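Local coordinates for protein ATP-dependent RNA helicase HrpB (Escherichia coli, PDB 6EUD) that hydrolyses ATP to ADP and phosphate as a bacterial DExH-box RNA helicase of the DEAH/RHA type that binds single-stranded RNA, at residues G497-A500 and D501-A504; A392-L395 and L396-L399; Y513-A516 and N517-A521; D560-V563 and Q564-Q568. All blocks are in the same frame, centred on the assembly; numbering follows the deposited sequence.

How the contacts relate
The four contacts are local, and they follow the chain in the order 2, 1, 3, 4. Contact 1 lies in the middle. Its centre is about 13 Å from the centres of contacts 2 and 4, and about 10 Å from that of contact 3. I503 O and A516 N, 2.9 Å apart, probably form a hydrogen bond that joins contacts 1 and 3 within one sheet. In contact 2, M398 CE reaches D501 OD1 at 3.6 Å. A 1,2-ethanediol, probably from the crystallisation liquor, is hydrogen-bonded to D501 and lies about 4 Å from the side chains of M398 and N517, so contacts 1, 2 and 3 meet around it. The group lies away from the predicted ATP site and the DEFH box.

Contact 1. Residues G497-A500 and D501-A504; sequences GAFA and DRIA. With EDO (1,2-ethanediol), chain C.
F499 and R502 share a first torsion: each CG stands beside its own backbone N, with chi1 -58° in F499 and -59° in R502. The R502 chain then runs extended to NE. This carries NH1 to the edge of the F499 ring, close to the ring plane and 3.8 Å from CD2. The ring and guanidinium planes are 45° apart, and NH1 meets the ring at its edge, not over its face. R502 NH1 and NH2 also make weak hydrogen bonds to P538 O and G306 O. D501 is set differently. Its CG sits between the backbone N and the carbonyl carbon, which turns OD1 back over the turn to 3.5 Å from F499 C. OD2 accepts a hydrogen bond from O2 of a bound 1,2-ethanediol at 2.9 Å and forms a salt bridge with R422. That carboxylate would probably offset some of the like charge where R422 lies close to R502.

Residues 497-504 form the exit from helix 491-498 into strand 503-506 of a mixed six-stranded sheet, consistent with the OB-fold domain of DEAH/RHA helicases. F499 is the first residue to leave helical geometry. Two backbone bonds span the turn: R502 N to F499 O at 2.8 Å, and I503 N to A500 O at 3.3 Å. Both donors lie above the carbonyl planes. I503 lays CG1 alongside A500 O at 3.4 Å. The F499 ring packs on I536 and P538 of strand 534-542 and on L423 of helix 421-429.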
ATOM      1  N   GLY A 497       5.838   1.285 -23.340  1.00 38.58           N
ATOM      2  CA  GLY A 497       4.684   0.498 -22.953  1.00 37.57           C
ATOM      3  C   GLY A 497       4.621   0.231 -21.457  1.00 40.96           C
ATOM      4  O   GLY A 497       3.597   0.480 -20.814  1.00 45.30           O
ATOM      5  N   ALA A 498       5.732  -0.243 -20.896  1.00 33.51           N
ATOM      6  CA  ALA A 498       5.756  -0.690 -19.514  1.00 32.91           C
ATOM      7  C   ALA A 498       6.047   0.429 -18.507  1.00 32.05           C
ATOM      8  O   ALA A 498       5.840   0.249 -17.313  1.00 32.70           O
ATOM      9  CB  ALA A 498       6.774  -1.808 -19.356  1.00 25.57           C
ATOM     10  N   PHE A 499       6.534   1.573 -18.978  1.00 29.79           N
ATOM     11  CA  PHE A 499       6.842   2.685 -18.086  1.00 29.67           C
ATOM     12  C   PHE A 499       6.293   4.009 -18.597  1.00 36.06           C
ATOM     13  O   PHE A 499       6.930   5.046 -18.435  1.00 39.03           O
ATOM     14  CB  PHE A 499       8.349   2.798 -17.893  1.00 29.80           C
ATOM     15  CG  PHE A 499       8.981   1.551 -17.347  1.00 32.61           C
ATOM     16  CD1 PHE A 499       9.435   0.554 -18.198  1.00 31.66           C
ATOM     17  CD2 PHE A 499       9.099   1.362 -15.980  1.00 31.51           C
ATOM     18  CE1 PHE A 499      10.012  -0.592 -17.686  1.00 29.75           C
ATOM     19  CE2 PHE A 499       9.673   0.208 -15.459  1.00 28.06           C
ATOM     20  CZ  PHE A 499      10.135  -0.762 -16.308  1.00 28.74           C
ATOM     21  N   ALA A 500       5.114   3.975 -19.217  1.00 37.85           N
ATOM     22  CA  ALA A 500       4.500   5.180 -19.789  1.00 35.15           C
ATOM     23  C   ALA A 500       4.324   6.314 -18.765  1.00 35.05           C
ATOM     24  O   ALA A 500       4.503   7.485 -19.088  1.00 38.29           O
ATOM     25  CB  ALA A 500       3.171   4.832 -20.406  1.00 31.60           C
ATOM     26  N   ASP A 501       3.963   5.955 -17.536  1.00 34.89           N
ATOM     27  CA  ASP A 501       3.794   6.914 -16.449  1.00 34.87           C
ATOM     28  C   ASP A 501       5.126   7.523 -16.003  1.00 40.28           C
ATOM     29  O   ASP A 501       5.144   8.467 -15.204  1.00 41.09           O
ATOM     30  CB  ASP A 501       3.124   6.234 -15.255  1.00 31.45           C
ATOM     31  CG  ASP A 501       3.852   4.967 -14.831  1.00 30.82           C
ATOM     32  OD1 ASP A 501       4.403   4.283 -15.710  1.00 37.96           O
ATOM     33  OD2 ASP A 501       3.883   4.632 -13.633  1.00 30.53           O
ATOM     34  N   ARG A 502       6.239   6.970 -16.493  1.00 38.50           N
ATOM     35  CA  ARG A 502       7.546   7.482 -16.095  1.00 36.84           C
ATOM     36  C   ARG A 502       8.283   8.136 -17.253  1.00 35.70           C
ATOM     37  O   ARG A 502       9.480   8.369 -17.168  1.00 41.25           O
ATOM     38  CB  ARG A 502       8.390   6.370 -15.489  1.00 34.21           C
ATOM     39  CG  ARG A 502       7.731   5.773 -14.282  1.00 31.54           C
ATOM     40  CD  ARG A 502       8.558   4.674 -13.674  1.00 32.22           C
ATOM     41  NE  ARG A 502       7.845   4.067 -12.558  1.00 34.42           N
ATOM     42  CZ  ARG A 502       8.256   2.973 -11.935  1.00 37.59           C
ATOM     43  NH1 ARG A 502       9.367   2.354 -12.330  1.00 41.19           N
ATOM     44  NH2 ARG A 502       7.554   2.492 -10.927  1.00 34.12           N
ATOM     45  N   ILE A 503       7.562   8.419 -18.333  1.00 38.58           N
ATOM     46  CA  ILE A 503       8.032   9.339 -19.364  1.00 43.70           C
ATOM     47  C   ILE A 503       8.267  10.716 -18.752  1.00 53.94           C
ATOM     48  O   ILE A 503       7.405  11.240 -18.049  1.00 58.06           O
ATOM     49  CB  ILE A 503       7.024   9.456 -20.490  1.00 39.86           C
ATOM     50  CG1 ILE A 503       6.973   8.138 -21.270  1.00 39.41           C
ATOM     51  CG2 ILE A 503       7.361  10.649 -21.370  1.00 35.59           C
ATOM     52  CD1 ILE A 503       5.856   8.061 -22.296  1.00 36.92           C
ATOM     53  N   ALA A 504       9.433  11.299 -19.000  1.00 57.27           N
ATOM     54  CA  ALA A 504       9.802  12.544 -18.329  1.00 58.79           C
ATOM     55  C   ALA A 504      10.044  13.698 -19.297  1.00 61.98           C
ATOM     56  O   ALA A 504      10.725  13.544 -20.315  1.00 64.71           O
ATOM     57  CB  ALA A 504      11.013  12.321 -17.490  1.00 58.23           C
TER
HETATM   58  C1  EDO C 902      -0.082   4.629 -13.388  1.00 56.79           C
HETATM   59  O1  EDO C 902      -0.353   3.653 -12.415  1.00 52.09           O
HETATM   60  C2  EDO C 902       0.449   5.910 -12.726  1.00 60.52           C
HETATM   61  O2  EDO C 902       1.687   5.678 -12.026  1.00 59.61           O

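Contact 2. Residues A392-L395 and L396-L399; sequences AKRL and LQML
K393 and Q397 lie one helical turn apart and cross at a slant. The Q397 amide comes up alongside the K393 chain, with NE2 3.7 Å from K393 CG and 3.6 Å from CE. The lysine is extended as far as CE. It then bends at chi4 (74°), and NZ forms a salt bridge with E405. The other end of the amide turns to the neighbouring residue: Q397 OE1 lies 3.5 Å from R394 CA. The R394 guanidinium plane is tilted 57° from the amide.

L395 works on another side of the helix. Its CG is anti to the backbone N (chi1 171°), and CD1 meets two partners further along. One is M398 CE at 4.0 Å, the other L399 CD1 at 3.9 Å. These are purely apolar touches. L396 packs on L364 and M365 of helix 361-370, while L399 reaches A425 of helix 421-429.

Four backbone bonds, one from each N-H of L396 to L399, reach the carbonyl four residues back. The L396 N to A392 O bond is 2.9 Å, and the L399 N to L395 O bond is 3.0 Å. This is the regular i to i+4 pattern of an alpha helix, here the C-terminal part of helix 386-398, which packs against helices 361-370 and 421-429 and probably belongs to the winged-helix region of DEAH/RHA helicases.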
ATOM      1  N   ALA A 392      -2.340  -1.478  -7.678  1.00 32.96           N
ATOM      2  CA  ALA A 392      -1.907  -2.643  -8.460  1.00 36.56           C
ATOM      3  C   ALA A 392      -2.830  -2.939  -9.661  1.00 37.95           C
ATOM      4  O   ALA A 392      -2.361  -3.104 -10.795  1.00 35.97           O
ATOM      5  CB  ALA A 392      -1.801  -3.869  -7.565  1.00 38.91           C
ATOM      6  N   LYS A 393      -4.136  -3.003  -9.413  1.00 40.91           N
ATOM      7  CA  LYS A 393      -5.108  -3.213 -10.485  1.00 43.10           C
ATOM      8  C   LYS A 393      -4.931  -2.172 -11.596  1.00 45.64           C
ATOM      9  O   LYS A 393      -4.838  -2.527 -12.776  1.00 46.46           O
ATOM     10  CB  LYS A 393      -6.525  -3.166  -9.928  1.00 44.49           C
ATOM     11  CG  LYS A 393      -7.624  -3.427 -10.942  1.00 50.76           C
ATOM     12  CD  LYS A 393      -8.984  -3.245 -10.265  1.00 61.81           C
ATOM     13  CE  LYS A 393     -10.165  -3.566 -11.179  1.00 73.84           C
ATOM     14  NZ  LYS A 393     -10.355  -5.032 -11.420  1.00 80.91           N
ATOM     15  N   ARG A 394      -4.840  -0.897 -11.214  1.00 42.27           N
ATOM     16  CA  ARG A 394      -4.671   0.166 -12.200  1.00 44.59           C
ATOM     17  C   ARG A 394      -3.408  -0.024 -13.015  1.00 42.39           C
ATOM     18  O   ARG A 394      -3.450   0.113 -14.231  1.00 46.21           O
ATOM     19  CB  ARG A 394      -4.671   1.545 -11.539  1.00 48.63           C
ATOM     20  CG  ARG A 394      -6.063   1.982 -11.127  1.00 57.24           C
ATOM     21  CD  ARG A 394      -6.122   3.440 -10.719  1.00 66.91           C
ATOM     22  NE  ARG A 394      -5.275   3.694  -9.562  1.00 74.50           N
ATOM     23  CZ  ARG A 394      -5.678   3.591  -8.300  1.00 74.84           C
ATOM     24  NH1 ARG A 394      -6.933   3.246  -8.034  1.00 83.45           N
ATOM     25  NH2 ARG A 394      -4.827   3.837  -7.313  1.00 67.53           N
ATOM     26  N   LEU A 395      -2.298  -0.363 -12.367  1.00 37.89           N
ATOM     27  CA  LEU A 395      -1.058  -0.611 -13.102  1.00 35.18           C
ATOM     28  C   LEU A 395      -1.187  -1.775 -14.096  1.00 38.59           C
ATOM     29  O   LEU A 395      -0.717  -1.678 -15.229  1.00 40.56           O
ATOM     30  CB  LEU A 395       0.103  -0.890 -12.140  1.00 32.81           C
ATOM     31  CG  LEU A 395       1.412  -1.378 -12.795  1.00 33.14           C
ATOM     32  CD1 LEU A 395       1.936  -0.403 -13.873  1.00 26.40           C
ATOM     33  CD2 LEU A 395       2.489  -1.600 -11.740  1.00 30.12           C
ATOM     34  N   LEU A 396      -1.810  -2.873 -13.663  1.00 37.23           N
ATOM     35  CA  LEU A 396      -1.977  -4.038 -14.523  1.00 36.81           C
ATOM     36  C   LEU A 396      -2.839  -3.675 -15.729  1.00 41.56           C
ATOM     37  O   LEU A 396      -2.605  -4.170 -16.846  1.00 37.62           O
ATOM     38  CB  LEU A 396      -2.584  -5.216 -13.738  1.00 35.35           C
ATOM     39  CG  LEU A 396      -1.666  -5.852 -12.679  1.00 37.54           C
ATOM     40  CD1 LEU A 396      -2.260  -7.122 -12.109  1.00 38.17           C
ATOM     41  CD2 LEU A 396      -0.291  -6.167 -13.252  1.00 29.04           C
ATOM     42  N   GLN A 397      -3.817  -2.795 -15.510  1.00 42.85           N
ATOM     43  CA  GLN A 397      -4.614  -2.257 -16.614  1.00 42.94           C
ATOM     44  C   GLN A 397      -3.732  -1.500 -17.604  1.00 39.80           C
ATOM     45  O   GLN A 397      -3.787  -1.754 -18.804  1.00 42.67           O
ATOM     46  CB  GLN A 397      -5.726  -1.358 -16.079  1.00 45.76           C
ATOM     47  CG  GLN A 397      -6.948  -2.135 -15.634  1.00 54.89           C
ATOM     48  CD  GLN A 397      -7.799  -1.404 -14.607  1.00 63.24           C
ATOM     49  OE1 GLN A 397      -7.491  -0.282 -14.200  1.00 67.41           O
ATOM     50  NE2 GLN A 397      -8.865  -2.062 -14.158  1.00 66.18           N
ATOM     51  N   MET A 398      -2.907  -0.586 -17.094  1.00 35.05           N
ATOM     52  CA  MET A 398      -1.975   0.162 -17.931  1.00 35.69           C
ATOM     53  C   MET A 398      -1.117  -0.782 -18.790  1.00 37.24           C
ATOM     54  O   MET A 398      -0.831  -0.489 -19.952  1.00 41.00           O
ATOM     55  CB  MET A 398      -1.069   1.066 -17.073  1.00 34.67           C
ATOM     56  CG  MET A 398      -0.225   2.076 -17.885  1.00 33.77           C
ATOM     57  SD  MET A 398       1.154   2.853 -17.010  1.00 49.12           S
ATOM     58  CE  MET A 398       2.454   1.648 -17.241  1.00 52.65           C
ATOM     59  N   LEU A 399      -0.716  -1.909 -18.208  1.00 34.12           N
ATOM     60  CA  LEU A 399       0.177  -2.855 -18.872  1.00 31.90           C
ATOM     61  C   LEU A 399      -0.553  -3.792 -19.828  1.00 36.81           C
ATOM     62  O   LEU A 399       0.074  -4.587 -20.522  1.00 37.49           O
ATOM     63  CB  LEU A 399       0.944  -3.669 -17.817  1.00 32.39           C
ATOM     64  CG  LEU A 399       1.865  -2.835 -16.901  1.00 32.95           C
ATOM     65  CD1 LEU A 399       2.448  -3.698 -15.800  1.00 31.55           C
ATOM     66  CD2 LEU A 399       2.978  -2.106 -17.711  1.00 26.69           C
TER

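Contact 3. Residues Y513-A516 and N517-A521; sequences YQLA and NGMGA
L515 and M519 lie side by side and point the same way, and here the contact is tight. L515 CD1 is 3.5 Å from M519 SD. The other branch, CD2, meets A521 CB at 3.6 Å. M519 holds CG between its backbone N and carbonyl carbon (chi1 76°), which sets CG and SD against the leucine. The buried Y513 adds its CB beside A521 CB, and its backbone pairs with A521 in both directions. In that hydrogen-bonded antiparallel pair, A521 N to Y513 O is 2.8 Å and almost straight. Backbone bonds also tie the base of the turn. L515 N donates to M519 O at 2.7 Å, and L515 O accepts from G518 N. L515 to G518 form a type I turn. G518 and M519 together face L515, a G1 beta bulge.

On the other side, Q514, N517 and G518 are partly exposed, and the contact there is carried by polar groups rather than packed side chains. Q514 is extended, and NE2 donates to G518 O at 3.0 Å from above the carbonyl plane. Its OE1 accepts from R507. N517 closes an Asx turn: OD1 takes the M519 N-H at 3.2 Å. G518 has phi 99°, a backbone shape that glycine takes easily.

The hairpin of strands 512-515 and 520-522 is part of a six-stranded mixed sheet, consistent with an OB-fold domain. Strand 503-506 pairs antiparallel with 512-515, and 548-552 runs parallel to 520-522. Y513 packs on I551 and hydrogen-bonds H532 O, while L515 touches L540 of strand 534-542.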
ATOM      1  N   TYR A 513      12.538  17.630 -14.148  1.00 56.42           N
ATOM      2  CA  TYR A 513      11.608  16.918 -15.004  1.00 53.91           C
ATOM      3  C   TYR A 513      10.265  16.706 -14.319  1.00 51.21           C
ATOM      4  O   TYR A 513      10.181  16.600 -13.094  1.00 50.96           O
ATOM      5  CB  TYR A 513      12.209  15.566 -15.420  1.00 53.98           C
ATOM      6  CG  TYR A 513      13.378  15.696 -16.377  1.00 51.02           C
ATOM      7  CD1 TYR A 513      13.157  15.783 -17.748  1.00 51.33           C
ATOM      8  CD2 TYR A 513      14.699  15.730 -15.913  1.00 44.51           C
ATOM      9  CE1 TYR A 513      14.202  15.909 -18.636  1.00 52.83           C
ATOM     10  CE2 TYR A 513      15.758  15.856 -16.802  1.00 47.46           C
ATOM     11  CZ  TYR A 513      15.499  15.946 -18.162  1.00 50.15           C
ATOM     12  OH  TYR A 513      16.520  16.069 -19.069  1.00 51.34           O
ATOM     13  N   GLN A 514       9.208  16.635 -15.114  1.00 51.06           N
ATOM     14  CA  GLN A 514       7.938  16.126 -14.609  1.00 50.03           C
ATOM     15  C   GLN A 514       7.598  14.807 -15.305  1.00 47.35           C
ATOM     16  O   GLN A 514       7.745  14.680 -16.540  1.00 46.15           O
ATOM     17  CB  GLN A 514       6.817  17.144 -14.811  1.00 51.73           C
ATOM     18  CG  GLN A 514       5.488  16.686 -14.244  1.00 53.59           C
ATOM     19  CD  GLN A 514       4.388  17.723 -14.377  1.00 55.22           C
ATOM     20  OE1 GLN A 514       4.223  18.358 -15.428  1.00 55.86           O
ATOM     21  NE2 GLN A 514       3.629  17.909 -13.297  1.00 54.43           N
ATOM     22  N   LEU A 515       7.156  13.820 -14.528  1.00 45.67           N
ATOM     23  CA  LEU A 515       6.769  12.536 -15.123  1.00 46.13           C
ATOM     24  C   LEU A 515       5.317  12.582 -15.606  1.00 46.94           C
ATOM     25  O   LEU A 515       4.540  13.442 -15.175  1.00 50.93           O
ATOM     26  CB  LEU A 515       6.964  11.388 -14.131  1.00 46.14           C
ATOM     27  CG  LEU A 515       8.365  11.193 -13.540  1.00 44.30           C
ATOM     28  CD1 LEU A 515       8.408   9.924 -12.729  1.00 43.51           C
ATOM     29  CD2 LEU A 515       9.439  11.166 -14.612  1.00 44.95           C
ATOM     30  N   ALA A 516       4.955  11.663 -16.498  1.00 43.31           N
ATOM     31  CA  ALA A 516       3.595  11.602 -17.032  1.00 44.03           C
ATOM     32  C   ALA A 516       2.540  11.429 -15.929  1.00 45.16           C
ATOM     33  O   ALA A 516       1.380  11.798 -16.109  1.00 48.34           O
ATOM     34  CB  ALA A 516       3.469  10.471 -18.063  1.00 41.86           C
ATOM     35  N   ASN A 517       2.937  10.874 -14.791  1.00 45.30           N
ATOM     36  CA  ASN A 517       1.984  10.642 -13.718  1.00 51.22           C
ATOM     37  C   ASN A 517       1.889  11.894 -12.841  1.00 57.06           C
ATOM     38  O   ASN A 517       1.208  11.909 -11.814  1.00 56.72           O
ATOM     39  CB  ASN A 517       2.381   9.407 -12.906  1.00 45.40           C
ATOM     40  CG  ASN A 517       3.666   9.605 -12.140  1.00 46.52           C
ATOM     41  OD1 ASN A 517       4.334  10.631 -12.277  1.00 49.05           O
ATOM     42  ND2 ASN A 517       4.035   8.609 -11.337  1.00 42.98           N
ATOM     43  N   GLY A 518       2.606  12.934 -13.261  1.00 60.90           N
ATOM     44  CA  GLY A 518       2.470  14.255 -12.685  1.00 57.88           C
ATOM     45  C   GLY A 518       3.519  14.603 -11.659  1.00 56.19           C
ATOM     46  O   GLY A 518       3.629  15.761 -11.259  1.00 60.81           O
ATOM     47  N   MET A 519       4.291  13.618 -11.222  1.00 48.90           N
ATOM     48  CA  MET A 519       5.259  13.867 -10.161  1.00 46.82           C
ATOM     49  C   MET A 519       6.550  14.484 -10.701  1.00 49.06           C
ATOM     50  O   MET A 519       6.796  14.498 -11.913  1.00 48.70           O
ATOM     51  CB  MET A 519       5.592  12.578  -9.441  1.00 48.04           C
ATOM     52  CG  MET A 519       6.531  11.722 -10.273  1.00 51.59           C
ATOM     53  SD  MET A 519       7.115  10.236  -9.463  1.00 61.47           S
ATOM     54  CE  MET A 519       7.751  10.882  -7.906  1.00 39.97           C
ATOM     55  N   GLY A 520       7.385  14.959  -9.783  1.00 52.37           N
ATOM     56  CA  GLY A 520       8.648  15.581 -10.136  1.00 52.03           C
ATOM     57  C   GLY A 520       9.825  14.628 -10.085  1.00 53.64           C
ATOM     58  O   GLY A 520       9.977  13.834  -9.151  1.00 49.46           O
ATOM     59  N   ALA A 521      10.667  14.714 -11.106  1.00 57.71           N
ATOM     60  CA  ALA A 521      11.839  13.857 -11.211  1.00 59.49           C
ATOM     61  C   ALA A 521      13.072  14.712 -11.425  1.00 59.50           C
ATOM     62  O   ALA A 521      13.070  15.636 -12.248  1.00 57.83           O
ATOM     63  CB  ALA A 521      11.677  12.849 -12.350  1.00 61.01           C
TER

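Contact 4. Residues D560-V563 and Q564-Q568; sequences DELV and QRCPQ
Backbone bonds from Q564, R565 and C566 to D560, E561 and L562 carry the helix to its end, and C566 then leaves helical geometry at phi -133° and psi 73°. R565 N to E561 O and C566 N to L562 O both measure 2.6 Å. The next bond in the series cannot form, because P567 has no N-H to offer V563 O. The proline CA lies 3.2 Å from that oxygen instead, in a CA-H...O contact.

The side chains meet mainly at L562 and C566. L562 has CG anti to its backbone N (chi1 -167°), and CD1 reaches C566 SG at 4.0 Å. C566 lays CB over L562 O at 3.3 Å. Both residues are buried, and both pack on A496 of helix 491-498. R565 sets CB 3.2 Å from E561 O. Its chain then bends at chi2 and leads away, with a long, weak ion pair to E435. V563 touches V570 in the loop that follows.

This is a helix C-terminus followed by proline, a common arrangement: helix 559-565 ends at R565, C566 is the first residue out of helical geometry, and P567 starts a short 3-10 segment ahead of strand 571-579.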
ATOM      1  N   ASP A 560       8.852  12.960 -30.785  1.00 64.71           N
ATOM      2  CA  ASP A 560       8.091  12.934 -32.030  1.00 71.43           C
ATOM      3  C   ASP A 560       8.056  11.526 -32.624  1.00 71.70           C
ATOM      4  O   ASP A 560       7.018  11.078 -33.120  1.00 71.15           O
ATOM      5  CB  ASP A 560       8.681  13.929 -33.030  1.00 80.31           C
ATOM      6  CG  ASP A 560       8.585  15.364 -32.545  1.00 85.56           C
ATOM      7  OD1 ASP A 560       7.456  15.908 -32.507  1.00 87.92           O
ATOM      8  OD2 ASP A 560       9.635  15.938 -32.184  1.00 85.89           O
ATOM      9  N   GLU A 561       9.191  10.839 -32.564  1.00 69.87           N
ATOM     10  CA  GLU A 561       9.264   9.450 -32.977  1.00 67.20           C
ATOM     11  C   GLU A 561       8.403   8.579 -32.097  1.00 60.26           C
ATOM     12  O   GLU A 561       7.684   7.712 -32.582  1.00 58.59           O
ATOM     13  CB  GLU A 561      10.690   8.949 -32.908  1.00 70.40           C
ATOM     14  CG  GLU A 561      11.676   9.958 -33.323  1.00 76.56           C
ATOM     15  CD  GLU A 561      12.869   9.336 -33.976  1.00 83.72           C
ATOM     16  OE1 GLU A 561      13.189   8.176 -33.640  1.00 85.89           O
ATOM     17  OE2 GLU A 561      13.493  10.017 -34.811  1.00 85.20           O
ATOM     18  N   LEU A 562       8.503   8.801 -30.792  1.00 58.39           N
ATOM     19  CA  LEU A 562       7.860   7.928 -29.822  1.00 60.08           C
ATOM     20  C   LEU A 562       6.354   8.000 -29.941  1.00 59.94           C
ATOM     21  O   LEU A 562       5.672   6.977 -29.953  1.00 63.63           O
ATOM     22  CB  LEU A 562       8.293   8.287 -28.402  1.00 64.13           C
ATOM     23  CG  LEU A 562       7.938   7.261 -27.327  1.00 64.02           C
ATOM     24  CD1 LEU A 562       8.553   5.902 -27.654  1.00 64.62           C
ATOM     25  CD2 LEU A 562       8.391   7.755 -25.962  1.00 60.94           C
ATOM     26  N   VAL A 563       5.841   9.217 -30.036  1.00 59.04           N
ATOM     27  CA  VAL A 563       4.407   9.441 -30.160  1.00 57.23           C
ATOM     28  C   VAL A 563       3.908   8.889 -31.493  1.00 57.81           C
ATOM     29  O   VAL A 563       2.789   8.384 -31.603  1.00 56.96           O
ATOM     30  CB  VAL A 563       4.074  10.942 -30.049  1.00 54.72           C
ATOM     31  CG1 VAL A 563       2.636  11.199 -30.445  1.00 53.27           C
ATOM     32  CG2 VAL A 563       4.373  11.440 -28.649  1.00 45.15           C
ATOM     33  N   GLN A 564       4.756   8.979 -32.505  1.00 59.01           N
ATOM     34  CA  GLN A 564       4.424   8.416 -33.795  1.00 65.33           C
ATOM     35  C   GLN A 564       4.455   6.891 -33.721  1.00 66.65           C
ATOM     36  O   GLN A 564       3.568   6.222 -34.249  1.00 68.72           O
ATOM     37  CB  GLN A 564       5.383   8.935 -34.869  1.00 69.98           C
ATOM     38  CG  GLN A 564       4.774   9.991 -35.781  1.00 75.32           C
ATOM     39  CD  GLN A 564       3.700   9.418 -36.692  1.00 77.85           C
ATOM     40  OE1 GLN A 564       3.988   8.596 -37.565  1.00 82.95           O
ATOM     41  NE2 GLN A 564       2.454   9.840 -36.486  1.00 71.49           N
ATOM     42  N   ARG A 565       5.470   6.354 -33.051  1.00 65.41           N
ATOM     43  CA  ARG A 565       5.623   4.912 -32.884  1.00 64.38           C
ATOM     44  C   ARG A 565       4.551   4.341 -31.956  1.00 61.42           C
ATOM     45  O   ARG A 565       4.096   3.208 -32.140  1.00 60.59           O
ATOM     46  CB  ARG A 565       7.026   4.597 -32.349  1.00 69.15           C
ATOM     47  CG  ARG A 565       7.277   3.139 -32.006  1.00 74.38           C
ATOM     48  CD  ARG A 565       6.950   2.224 -33.176  1.00 80.94           C
ATOM     49  NE  ARG A 565       7.467   0.868 -32.995  1.00 84.21           N
ATOM     50  CZ  ARG A 565       6.910  -0.052 -32.209  1.00 81.80           C
ATOM     51  NH1 ARG A 565       5.825   0.239 -31.502  1.00 74.49           N
ATOM     52  NH2 ARG A 565       7.452  -1.263 -32.120  1.00 84.76           N
ATOM     53  N   CYS A 566       4.143   5.142 -30.972  1.00 58.15           N
ATOM     54  CA  CYS A 566       3.214   4.708 -29.932  1.00 55.48           C
ATOM     55  C   CYS A 566       2.115   5.744 -29.724  1.00 60.35           C
ATOM     56  O   CYS A 566       2.102   6.452 -28.707  1.00 58.55           O
ATOM     57  CB  CYS A 566       3.951   4.465 -28.606  1.00 53.47           C
ATOM     58  SG  CYS A 566       5.494   3.492 -28.693  1.00 61.13           S
ATOM     59  N   PRO A 567       1.180   5.827 -30.687  1.00 64.90           N
ATOM     60  CA  PRO A 567       0.127   6.850 -30.706  1.00 63.14           C
ATOM     61  C   PRO A 567      -0.769   6.816 -29.479  1.00 63.10           C
ATOM     62  O   PRO A 567      -1.346   7.840 -29.122  1.00 65.92           O
ATOM     63  CB  PRO A 567      -0.675   6.512 -31.973  1.00 65.60           C
ATOM     64  CG  PRO A 567      -0.379   5.058 -32.255  1.00 66.01           C
ATOM     65  CD  PRO A 567       1.051   4.879 -31.815  1.00 67.34           C
ATOM     66  N   GLN A 568      -0.874   5.657 -28.840  1.00 63.55           N
ATOM     67  CA  GLN A 568      -1.764   5.485 -27.700  1.00 61.19           C
ATOM     68  C   GLN A 568      -1.272   6.264 -26.478  1.00 60.66           C
ATOM     69  O   GLN A 568      -2.035   6.493 -25.547  1.00 65.54           O
ATOM     70  CB  GLN A 568      -1.913   4.000 -27.357  1.00 65.79           C
ATOM     71  CG  GLN A 568      -0.611   3.319 -26.863  1.00 94.17           C
ATOM     72  CD  GLN A 568       0.360   2.931 -27.985  1.00 86.26           C
ATOM     73  OE1 GLN A 568       0.098   3.175 -29.160  1.00 85.43           O
ATOM     74  NE2 GLN A 568       1.482   2.321 -27.614  1.00 80.45           N
TER